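Local coordinates for tyrosinase (PDB 6JU8), which probably uses a dinuclear copper centre and O2 to oxidise L-tyrosine and L-dopa to L-dopaquinone, a step in melanin biosynthesis, at residues T76-V81 / R409-F414; P171-M176 / K193-Y198; T220-W225 / M343-G348; I379-A384 / Y439-D444. The protein carries 1 engineered substitution. All coordinates share one frame; numbering follows the deposited sequence.

Overall arrangement
The contacts are spread through a chain whose regular structure is mainly helix, built round the di-copper site, and none touches another. Contacts 1 and 4 interlock, since their segments alternate along the chain: 76-81 and 379-384, from the central tyrosinase domain, pair with 409-414 and 439-444, so the later chain is fastened twice beside the copper-binding helices 103-129 and 371-389. Their centres are about 27 Å apart. Contacts 2 and 3 come one after the other inside the span closed by contact 1, each at a two-stranded antiparallel hairpin, with centres about 29 Å apart and away from the coppers. Contacts 3 and 4 lie on opposite sides of the chain's centre, about 36 Å between centres.

Contact 1 (T76-V81 / R409-F414)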
# COMPACT_ATOMS: atom_id res chain seq x y z
N THR A 76 -24.46 -10.76 -13.61
CA THR A 76 -25.04 -10.62 -14.93
C THR A 76 -24.82 -11.88 -15.78
O THR A 76 -24.11 -12.79 -15.40
CB THR A 76 -24.45 -9.44 -15.72
OG1 THR A 76 -23.10 -9.75 -16.08
CG2 THR A 76 -24.41 -8.16 -14.90
N GLU A 77 -25.40 -11.86 -16.97
CA GLU A 77 -25.16 -12.86 -17.99
C GLU A 77 -23.70 -12.92 -18.39
O GLU A 77 -22.97 -11.94 -18.28
CB GLU A 77 -26.03 -12.62 -19.23
CG GLU A 77 -25.53 -11.52 -20.14
CD GLU A 77 -24.51 -11.94 -21.17
OE1 GLU A 77 -24.48 -13.05 -21.74
OE2 GLU A 77 -23.65 -11.09 -21.44
N TRP A 78 -23.29 -14.11 -18.83
CA TRP A 78 -22.00 -14.27 -19.48
C TRP A 78 -22.14 -15.36 -20.54
O TRP A 78 -22.80 -16.37 -20.28
CB TRP A 78 -20.88 -14.60 -18.47
CG TRP A 78 -19.54 -14.58 -19.16
CD1 TRP A 78 -18.76 -13.48 -19.40
CD2 TRP A 78 -18.82 -15.70 -19.69
NE1 TRP A 78 -17.62 -13.86 -20.06
CE2 TRP A 78 -17.62 -15.21 -20.24
CE3 TRP A 78 -19.09 -17.08 -19.74
CZ2 TRP A 78 -16.67 -16.05 -20.85
CZ3 TRP A 78 -18.15 -17.89 -20.34
CH2 TRP A 78 -16.97 -17.38 -20.88
N ASP A 79 -21.56 -15.15 -21.70
CA ASP A 79 -21.58 -16.13 -22.79
C ASP A 79 -22.99 -16.62 -23.10
O ASP A 79 -23.21 -17.78 -23.47
CB ASP A 79 -20.65 -17.30 -22.54
CG ASP A 79 -20.10 -17.88 -23.84
OD1 ASP A 79 -20.03 -17.13 -24.84
OD2 ASP A 79 -19.75 -19.08 -23.85
N GLY A 80 -23.97 -15.71 -23.01
CA GLY A 80 -25.32 -16.08 -23.40
C GLY A 80 -26.08 -16.86 -22.35
O GLY A 80 -27.22 -17.27 -22.60
N VAL A 81 -25.47 -17.04 -21.18
CA VAL A 81 -26.10 -17.74 -20.07
C VAL A 81 -26.62 -16.71 -19.08
O VAL A 81 -25.85 -15.86 -18.61
CB VAL A 81 -25.07 -18.65 -19.37
CG1 VAL A 81 -25.75 -19.44 -18.26
CG2 VAL A 81 -24.34 -19.54 -20.35
N ARG A 409 -22.15 -24.36 -15.42
CA ARG A 409 -22.50 -23.10 -16.07
C ARG A 409 -21.57 -22.01 -15.58
O ARG A 409 -21.22 -22.00 -14.38
CB ARG A 409 -23.96 -22.76 -15.76
CG ARG A 409 -24.95 -23.79 -16.31
CD ARG A 409 -26.40 -23.32 -16.12
NE ARG A 409 -26.49 -22.43 -14.97
CZ ARG A 409 -27.16 -21.29 -14.92
NH1 ARG A 409 -27.17 -20.54 -13.82
NH2 ARG A 409 -27.86 -20.89 -15.98
N PRO A 410 -21.17 -21.06 -16.40
CA PRO A 410 -21.61 -20.83 -17.77
C PRO A 410 -20.66 -21.33 -18.84
O PRO A 410 -20.67 -20.83 -19.98
CB PRO A 410 -21.62 -19.28 -17.77
CG PRO A 410 -20.31 -18.97 -17.09
CD PRO A 410 -20.28 -19.96 -15.94
N PHE A 411 -19.88 -22.35 -18.54
CA PHE A 411 -18.73 -22.72 -19.35
C PHE A 411 -19.10 -23.68 -20.47
O PHE A 411 -19.54 -24.79 -20.19
CB PHE A 411 -17.65 -23.33 -18.46
CG PHE A 411 -17.22 -22.44 -17.32
CD1 PHE A 411 -16.87 -21.11 -17.56
CD2 PHE A 411 -17.16 -22.93 -16.02
CE1 PHE A 411 -16.45 -20.30 -16.50
CE2 PHE A 411 -16.72 -22.14 -14.98
CZ PHE A 411 -16.35 -20.83 -15.23
N HIS A 412 -18.89 -23.25 -21.70
CA HIS A 412 -19.24 -24.04 -22.88
C HIS A 412 -18.02 -24.77 -23.46
O HIS A 412 -16.90 -24.27 -23.43
CB HIS A 412 -19.83 -23.14 -23.96
CG HIS A 412 -21.18 -22.61 -23.59
ND1 HIS A 412 -21.40 -21.26 -23.44
CD2 HIS A 412 -22.36 -23.20 -23.38
CE1 HIS A 412 -22.67 -21.04 -23.13
NE2 HIS A 412 -23.28 -22.21 -23.10
N ARG A 413 -18.29 -25.94 -24.03
CA ARG A 413 -17.28 -26.70 -24.74
C ARG A 413 -17.91 -27.38 -25.96
O ARG A 413 -19.13 -27.56 -26.04
CB ARG A 413 -16.61 -27.74 -23.85
CG ARG A 413 -17.60 -28.67 -23.16
CD ARG A 413 -16.92 -29.65 -22.23
NE ARG A 413 -15.97 -30.51 -22.93
CZ ARG A 413 -16.32 -31.65 -23.52
NH1 ARG A 413 -17.57 -32.09 -23.51
NH2 ARG A 413 -15.36 -32.34 -24.12
N PHE A 414 -17.04 -27.78 -26.86
CA PHE A 414 -17.46 -28.54 -28.02
C PHE A 414 -17.28 -30.02 -27.68
O PHE A 414 -16.17 -30.41 -27.30
CB PHE A 414 -16.64 -28.09 -29.22
CG PHE A 414 -16.97 -28.74 -30.54
CD1 PHE A 414 -18.14 -28.43 -31.21
CD2 PHE A 414 -16.09 -29.65 -31.10
CE1 PHE A 414 -18.43 -29.02 -32.43
CE2 PHE A 414 -16.38 -30.24 -32.31
CZ PHE A 414 -17.55 -29.93 -32.98
O HOH W 1 -17.87 -20.64 -22.39
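D79 and H412 meet in a His-carboxylate hydrogen bond that ties the type I' beta turn W78-V81 to the chain entering strand 412-415. ND1 of H412 donates to OD2 of D79 over 2.8 Å, nearly straight at 168°. The oxygen lies close to the imidazole plane, yet the nitrogen approaches 46° out of the carboxylate plane. A water reinforces the pair, donating to OD2 of D79 and accepting from the backbone N of H412. OD2 also accepts from the backbone N of Y7: three donors grip this oxygen.

The rest is van der Waals packing, mostly between apolar groups. The cis-proline P410 crosses the W78 side chain at about a right angle, its CG 3.5 Å from CE3 of the indole. NE1 of that indole bonds to the carbonyl of Q61. The ring of F411 comes back to it, CD1 4.4 Å from CZ3 of W78, and packs on helix 103-129, its side chain about 7 Å from that of copper ligand H107. V81 splits its branches: CG1, anti to the backbone N (chi1 -177°), meets NH2 of R409 at 3.4 Å, whereas CG2 lies 3.8 Å from CB of P410 and 3.6 Å from CE1 of H412.

Contact 2 (P171-M176 / K193-Y198); sequences PILVTM and KPNPLY
N195 reaches across to the carbonyls of L173 and M176 from an Asx turn, just where the chain leaves strand 190-194. The other segment holds a short 3-10 turn, 173-175, and leads into strand 178-182, the antiparallel partner of 190-194, so the contact closes the open end of this two-stranded hairpin.

Hydrogen bonding centres on the N195 amide. With CG anti to the backbone N (chi1 179°), ND2 is carried between two carbonyl oxygens. The bond to O of M176 is the sound one: 2.9 Å, an N-H...O angle of 156°, on a lone pair in the carbonyl plane. The bond to O of L173 is short at 2.7 Å but weak, bent to 121°. On the other end of the amide, OD1 accepts from the backbone N of L197 at 2.9 Å, with the donor above the carbonyl plane. Both ends of the group are thus occupied, which fixes its rotation. A water also lies within hydrogen-bonding distance of the carbonyl oxygens of V174 and Y198.

The Y198 ring turns its edge to the backbone of the 3-10 turn, with CD1 3.3 Å from O of V174.

Apolar packing joins the contact to its surroundings. Beyond the hairpin, I172 and T175 pack on V250, and M176 on D249, of the second subunit. Toward helix 41-55, L173 packs on L43 and L197 on L50. Between these two leucines the fit is tight, CD2 of L173 lying only 3.3 Å from CD1 of L197.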
# COMPACT_ATOMS: atom_id res chain seq x y z
N PRO A 171 2.88 -13.61 -3.33
CA PRO A 171 3.91 -13.63 -4.39
C PRO A 171 4.68 -12.32 -4.47
O PRO A 171 4.12 -11.22 -4.37
CB PRO A 171 3.08 -13.76 -5.68
CG PRO A 171 1.85 -14.48 -5.23
CD PRO A 171 1.53 -13.92 -3.85
N ILE A 172 5.98 -12.47 -4.75
CA ILE A 172 6.81 -11.30 -5.03
C ILE A 172 6.10 -10.34 -5.98
O ILE A 172 5.95 -9.14 -5.73
CB ILE A 172 8.17 -11.71 -5.62
CG1 ILE A 172 9.00 -12.60 -4.68
CG2 ILE A 172 8.97 -10.49 -6.02
CD1 ILE A 172 10.10 -13.39 -5.37
N LEU A 173 5.68 -10.91 -7.12
CA LEU A 173 5.22 -10.03 -8.20
C LEU A 173 3.92 -9.35 -7.80
O LEU A 173 3.63 -8.24 -8.24
CB LEU A 173 5.09 -10.90 -9.47
CG LEU A 173 4.65 -10.18 -10.73
CD1 LEU A 173 5.61 -9.05 -11.08
CD2 LEU A 173 4.59 -11.17 -11.90
N VAL A 174 3.10 -10.00 -6.97
CA VAL A 174 1.83 -9.37 -6.55
C VAL A 174 2.07 -8.12 -5.72
O VAL A 174 1.21 -7.23 -5.67
CB VAL A 174 1.00 -10.44 -5.83
CG1 VAL A 174 -0.01 -9.88 -4.86
CG2 VAL A 174 0.30 -11.36 -6.83
N THR A 175 3.23 -8.04 -5.06
CA THR A 175 3.50 -6.93 -4.14
C THR A 175 4.22 -5.78 -4.82
O THR A 175 4.53 -4.82 -4.13
CB THR A 175 4.29 -7.38 -2.90
OG1 THR A 175 5.62 -7.81 -3.25
CG2 THR A 175 3.56 -8.53 -2.22
N MET A 176 4.45 -5.85 -6.12
CA MET A 176 5.20 -4.81 -6.85
C MET A 176 4.26 -3.91 -7.64
O MET A 176 3.54 -4.35 -8.55
CB MET A 176 6.15 -5.50 -7.86
CG MET A 176 7.32 -6.20 -7.22
SD MET A 176 8.16 -7.33 -8.34
CE MET A 176 8.43 -6.25 -9.75
N LYS A 193 6.39 -0.65 -16.24
CA LYS A 193 4.98 -0.42 -16.50
C LYS A 193 4.18 -0.74 -15.25
O LYS A 193 4.59 -1.56 -14.44
CB LYS A 193 4.47 -1.24 -17.68
CG LYS A 193 5.14 -0.87 -19.00
CD LYS A 193 4.38 -1.53 -20.16
CE LYS A 193 4.97 -1.07 -21.49
NZ LYS A 193 4.32 -1.79 -22.62
N PRO A 194 2.99 -0.17 -15.11
CA PRO A 194 2.11 -0.61 -14.01
C PRO A 194 1.89 -2.12 -14.10
O PRO A 194 1.60 -2.66 -15.17
CB PRO A 194 0.81 0.15 -14.29
CG PRO A 194 1.21 1.30 -15.16
CD PRO A 194 2.37 0.84 -16.00
N ASN A 195 1.97 -2.77 -12.94
CA ASN A 195 1.87 -4.22 -12.88
C ASN A 195 0.43 -4.67 -12.80
O ASN A 195 -0.24 -4.38 -11.80
CB ASN A 195 2.64 -4.66 -11.63
CG ASN A 195 2.58 -6.15 -11.43
OD1 ASN A 195 2.06 -6.91 -12.28
ND2 ASN A 195 3.06 -6.58 -10.27
N PRO A 196 -0.11 -5.36 -13.81
CA PRO A 196 -1.53 -5.74 -13.78
C PRO A 196 -1.86 -6.83 -12.76
O PRO A 196 -3.05 -7.10 -12.56
CB PRO A 196 -1.79 -6.21 -15.22
CG PRO A 196 -0.45 -6.80 -15.61
CD PRO A 196 0.57 -5.85 -15.02
N LEU A 197 -0.83 -7.42 -12.12
CA LEU A 197 -1.09 -8.38 -11.06
C LEU A 197 -1.22 -7.72 -9.69
O LEU A 197 -1.62 -8.37 -8.71
CB LEU A 197 0.00 -9.44 -11.02
CG LEU A 197 0.04 -10.38 -12.23
CD1 LEU A 197 1.34 -11.15 -12.18
CD2 LEU A 197 -1.18 -11.28 -12.23
N TYR A 198 -0.87 -6.44 -9.58
CA TYR A 198 -0.87 -5.78 -8.28
C TYR A 198 -2.25 -5.46 -7.76
O TYR A 198 -2.51 -5.47 -6.57
CB TYR A 198 -0.04 -4.51 -8.42
CG TYR A 198 0.18 -3.60 -7.26
CD1 TYR A 198 0.97 -4.00 -6.18
CD2 TYR A 198 -0.34 -2.31 -7.23
CE1 TYR A 198 1.22 -3.16 -5.11
CE2 TYR A 198 -0.10 -1.45 -6.17
CZ TYR A 198 0.67 -1.89 -5.11
OH TYR A 198 0.91 -1.04 -4.06
O HOH W 2 -1.17 -6.54 -4.34

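Contact 3 (T220-W225 / M343-G348)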
# COMPACT_ATOMS: atom_id res chain seq x y z
N THR A 220 -22.15 -8.48 4.95
CA THR A 220 -21.34 -9.54 5.55
C THR A 220 -21.57 -9.55 7.05
O THR A 220 -21.92 -8.52 7.62
CB THR A 220 -19.83 -9.27 5.32
OG1 THR A 220 -19.03 -10.35 5.82
CG2 THR A 220 -19.38 -8.03 6.08
N GLU A 221 -21.39 -10.67 7.71
CA GLU A 221 -21.51 -10.73 9.16
C GLU A 221 -20.12 -10.75 9.80
O GLU A 221 -19.23 -11.50 9.40
CB GLU A 221 -22.29 -11.97 9.58
CG GLU A 221 -23.69 -12.09 9.03
CD GLU A 221 -24.64 -11.05 9.60
OE1 GLU A 221 -24.82 -10.99 10.83
OE2 GLU A 221 -25.17 -10.28 8.79
N GLU A 222 -19.97 -9.91 10.82
CA GLU A 222 -18.77 -9.86 11.64
C GLU A 222 -19.20 -9.89 13.10
O GLU A 222 -20.01 -9.04 13.50
CB GLU A 222 -17.91 -8.61 11.36
CG GLU A 222 -17.49 -8.50 9.91
CD GLU A 222 -16.64 -7.31 9.59
OE1 GLU A 222 -16.37 -6.46 10.47
OE2 GLU A 222 -16.16 -7.20 8.43
N HIS A 223 -18.72 -10.85 13.89
CA HIS A 223 -19.09 -10.97 15.29
C HIS A 223 -20.61 -10.94 15.43
O HIS A 223 -21.15 -10.36 16.36
CB HIS A 223 -18.37 -9.96 16.17
CG HIS A 223 -18.29 -8.52 15.78
ND1 HIS A 223 -19.32 -7.62 16.00
CD2 HIS A 223 -17.31 -7.79 15.20
CE1 HIS A 223 -18.99 -6.42 15.58
NE2 HIS A 223 -17.76 -6.49 15.08
N GLY A 224 -21.33 -11.59 14.51
CA GLY A 224 -22.76 -11.76 14.58
C GLY A 224 -23.58 -10.57 14.16
O GLY A 224 -24.81 -10.60 14.23
N TRP A 225 -22.94 -9.50 13.70
CA TRP A 225 -23.64 -8.28 13.28
C TRP A 225 -23.41 -8.05 11.80
O TRP A 225 -22.36 -8.45 11.27
CB TRP A 225 -23.12 -7.04 14.02
CG TRP A 225 -23.58 -6.99 15.44
CD1 TRP A 225 -24.45 -7.82 16.08
CD2 TRP A 225 -23.17 -6.01 16.40
NE1 TRP A 225 -24.61 -7.43 17.39
CE2 TRP A 225 -23.83 -6.32 17.61
CE3 TRP A 225 -22.31 -4.91 16.34
CZ2 TRP A 225 -23.65 -5.56 18.78
CZ3 TRP A 225 -22.13 -4.16 17.49
CH2 TRP A 225 -22.80 -4.49 18.68
N MET A 343 -11.96 -8.03 8.38
CA MET A 343 -12.54 -7.26 9.47
C MET A 343 -12.72 -5.80 9.05
O MET A 343 -11.77 -5.03 9.05
CB MET A 343 -11.67 -7.29 10.72
CG MET A 343 -11.72 -8.62 11.44
SD MET A 343 -10.80 -8.65 12.99
CE MET A 343 -9.12 -8.63 12.44
N PHE A 344 -13.92 -5.43 8.64
CA PHE A 344 -14.22 -4.05 8.28
C PHE A 344 -14.47 -3.24 9.56
O PHE A 344 -13.92 -2.15 9.67
CB PHE A 344 -15.44 -4.03 7.36
CG PHE A 344 -16.02 -2.68 7.02
CD1 PHE A 344 -15.27 -1.79 6.24
CD2 PHE A 344 -17.28 -2.29 7.42
CE1 PHE A 344 -15.78 -0.55 5.87
CE2 PHE A 344 -17.81 -1.06 7.06
CZ PHE A 344 -17.05 -0.20 6.27
N SER A 345 -15.28 -3.79 10.45
CA SER A 345 -15.54 -3.10 11.71
C SER A 345 -14.33 -3.25 12.64
O SER A 345 -13.59 -4.23 12.58
CB SER A 345 -16.80 -3.65 12.37
OG SER A 345 -16.64 -4.99 12.82
N ARG A 346 -14.10 -2.23 13.46
CA ARG A 346 -12.92 -2.24 14.32
C ARG A 346 -13.06 -3.33 15.37
O ARG A 346 -14.08 -3.41 16.07
CB ARG A 346 -12.74 -0.87 14.97
CG ARG A 346 -11.35 -0.68 15.57
CD ARG A 346 -11.15 0.75 16.06
NE ARG A 346 -11.83 0.92 17.34
CZ ARG A 346 -12.03 2.08 17.95
NH1 ARG A 346 -11.60 3.20 17.38
NH2 ARG A 346 -12.67 2.11 19.12
N PRO A 347 -12.07 -4.20 15.49
CA PRO A 347 -12.15 -5.26 16.50
C PRO A 347 -11.73 -4.74 17.86
O PRO A 347 -11.40 -3.56 18.02
CB PRO A 347 -11.14 -6.28 15.97
CG PRO A 347 -10.11 -5.43 15.30
CD PRO A 347 -10.84 -4.26 14.68
N GLY A 348 -11.71 -5.63 18.85
CA GLY A 348 -11.10 -5.34 20.14
C GLY A 348 -9.63 -4.97 20.00
O GLY A 348 -8.98 -5.27 18.99
O HOH W 3 -14.42 -6.81 12.41
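The type I' turn of the hairpin formed by strands 218-222 and 225-229 holds the loop after strand 342-343 through E222, whose carboxylate takes the backbone N-H groups of F344 and S345. The two oxygens share the work. OE2 receives the N of F344 at 2.9 Å in a nearly straight bond (171°), on the syn side and slightly out of the carboxylate plane. OE1 receives the N of S345, also at 2.9 Å, on its syn lone pair, and the hydroxyl OG of the same serine, 2.8 Å away and nearly along the C-O axis. An extended chain beyond CG brings the carboxylate to these donors. A water bridges the segments, donating to OE1 of E222 and to the carbonyl O of S345.

H223, the next residue of the turn, donates from NE2 to OG of S345 over 2.9 Å; the bond is bent to 140°, with the oxygen tilted out of the ring plane. OG of S345 sits between the backbone N and the carbonyl carbon (chi1 68°), where it can accept from H223 while donating to E222. So many donors around a buried carboxylate would probably favour its ionised form and hold it rigidly.

Contact 4 (I379-A384 / Y439-D444)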
# COMPACT_ATOMS: atom_id res chain seq x y z
N ILE A 379 -5.24 -23.95 -5.72
CA ILE A 379 -6.32 -24.85 -5.30
C ILE A 379 -6.50 -25.95 -6.33
O ILE A 379 -6.74 -27.12 -5.97
CB ILE A 379 -7.60 -24.05 -5.03
CG1 ILE A 379 -7.38 -23.06 -3.88
CG2 ILE A 379 -8.80 -24.96 -4.80
CD1 ILE A 379 -6.97 -23.71 -2.57
N ASP A 380 -6.35 -25.62 -7.61
CA ASP A 380 -6.41 -26.63 -8.67
C ASP A 380 -5.28 -27.64 -8.54
O ASP A 380 -5.48 -28.85 -8.71
CB ASP A 380 -6.35 -25.94 -10.05
CG ASP A 380 -6.73 -26.97 -11.11
OD1 ASP A 380 -7.91 -27.37 -11.09
OD2 ASP A 380 -5.86 -27.40 -11.90
N ARG A 381 -4.08 -27.15 -8.25
CA ARG A 381 -2.89 -28.00 -8.03
C ARG A 381 -3.09 -28.94 -6.84
O ARG A 381 -2.77 -30.13 -6.91
CB ARG A 381 -1.69 -27.07 -7.85
CG ARG A 381 -0.39 -27.83 -7.50
CD ARG A 381 0.78 -26.83 -7.54
NE ARG A 381 1.98 -27.39 -6.93
CZ ARG A 381 2.22 -27.37 -5.61
NH1 ARG A 381 1.33 -26.84 -4.77
NH2 ARG A 381 3.33 -27.90 -5.13
N LEU A 382 -3.61 -28.40 -5.73
CA LEU A 382 -3.87 -29.23 -4.56
C LEU A 382 -4.89 -30.32 -4.89
O LEU A 382 -4.76 -31.46 -4.46
CB LEU A 382 -4.38 -28.39 -3.40
CG LEU A 382 -3.33 -27.43 -2.78
CD1 LEU A 382 -4.00 -26.57 -1.73
CD2 LEU A 382 -2.15 -28.21 -2.20
N THR A 383 -5.90 -29.97 -5.68
CA THR A 383 -6.87 -30.96 -6.15
C THR A 383 -6.15 -32.03 -6.97
O THR A 383 -6.41 -33.24 -6.78
CB THR A 383 -7.99 -30.31 -6.95
OG1 THR A 383 -8.66 -29.35 -6.12
CG2 THR A 383 -9.03 -31.35 -7.35
N ALA A 384 -5.30 -31.63 -7.91
CA ALA A 384 -4.58 -32.60 -8.75
C ALA A 384 -3.68 -33.47 -7.92
O ALA A 384 -3.57 -34.69 -8.14
CB ALA A 384 -3.78 -31.83 -9.81
N TYR A 439 1.23 -29.99 -13.59
CA TYR A 439 2.04 -29.45 -12.49
C TYR A 439 3.30 -30.31 -12.35
O TYR A 439 3.23 -31.53 -12.49
CB TYR A 439 1.25 -29.46 -11.17
CG TYR A 439 -0.02 -28.65 -11.30
CD1 TYR A 439 0.05 -27.25 -11.27
CD2 TYR A 439 -1.26 -29.27 -11.47
CE1 TYR A 439 -1.10 -26.48 -11.39
CE2 TYR A 439 -2.41 -28.50 -11.60
CZ TYR A 439 -2.33 -27.12 -11.56
OH TYR A 439 -3.46 -26.33 -11.69
N ALA A 440 4.43 -29.70 -12.03
CA ALA A 440 5.63 -30.51 -11.84
C ALA A 440 5.42 -31.62 -10.82
O ALA A 440 5.88 -32.75 -11.01
CB ALA A 440 6.81 -29.66 -11.37
N ILE A 441 4.73 -31.28 -9.73
CA ILE A 441 4.56 -32.25 -8.66
C ILE A 441 3.74 -33.47 -9.05
O ILE A 441 3.90 -34.48 -8.36
CB ILE A 441 3.97 -31.56 -7.42
CG1 ILE A 441 4.12 -32.42 -6.16
CG2 ILE A 441 2.53 -31.14 -7.64
CD1 ILE A 441 3.92 -31.60 -4.89
N THR A 442 2.94 -33.36 -10.10
CA THR A 442 2.12 -34.50 -10.55
C THR A 442 2.75 -35.21 -11.74
O THR A 442 2.14 -36.12 -12.32
CB THR A 442 0.67 -34.11 -10.87
OG1 THR A 442 0.57 -32.96 -11.72
CG2 THR A 442 -0.06 -33.72 -9.60
N LYS A 443 3.98 -34.88 -12.12
CA LYS A 443 4.53 -35.56 -13.31
C LYS A 443 4.91 -37.00 -13.01
O LYS A 443 4.72 -37.90 -13.83
CB LYS A 443 5.72 -34.80 -13.86
CG LYS A 443 5.34 -33.49 -14.58
N ASP A 444 5.44 -37.24 -11.81
CA ASP A 444 6.02 -38.54 -11.44
C ASP A 444 5.37 -39.07 -10.16
O ASP A 444 5.63 -38.59 -9.05
CB ASP A 444 7.52 -38.42 -11.22
CG ASP A 444 8.20 -39.73 -10.90
OD1 ASP A 444 9.44 -39.66 -10.63
OD2 ASP A 444 7.54 -40.79 -10.91
O HOH W 4 4.01 -28.45 -8.90
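Y439 lies across helix 371-389, one of the copper-binding helices of the tyrosinase fold, with its ring against R381 and its hydroxyl on D380. This is the close-packed part of the contact. CB of R381 stands over the centre of one ring face, 3.7 Å from the centroid and 14° off the normal, a CH-pi contact; CG and CD continue alongside, because the chain runs extended from CG to NE with CG anti to the backbone N (chi1 176°). CB of A384 adds an apolar contact with CD2 of Y439, at 4.0 Å. At the far end of the ring, OH of Y439 donates to OD2 of D380 over a short 2.6 Å, using the anti lone pair.

The aspartate is a charged hub. OD1 pairs with R108 of helix 103-129, OD2 also accepts from the hydroxyl of Y437, and R23 bonds to OH of Y439. The D380 side chain is about 6 Å from the side chains of H107 and H376, ligands of the two copper sites, so the network lies near the copper ligands.

Toward I441 and T442 the contact thins to a few van der Waals touches and a water, though still buried. The R381 guanidinium is held mainly by Y456 and N378; its NH2 comes to 3.8 Å from CD1 of I441, and CG2 of T442 lies 3.9 Å from O of A384. Here a water bridges the segments, accepting from NE of R381 at 3.0 Å, in the guanidinium plane, and from the backbone N of I441 at 3.0 Å.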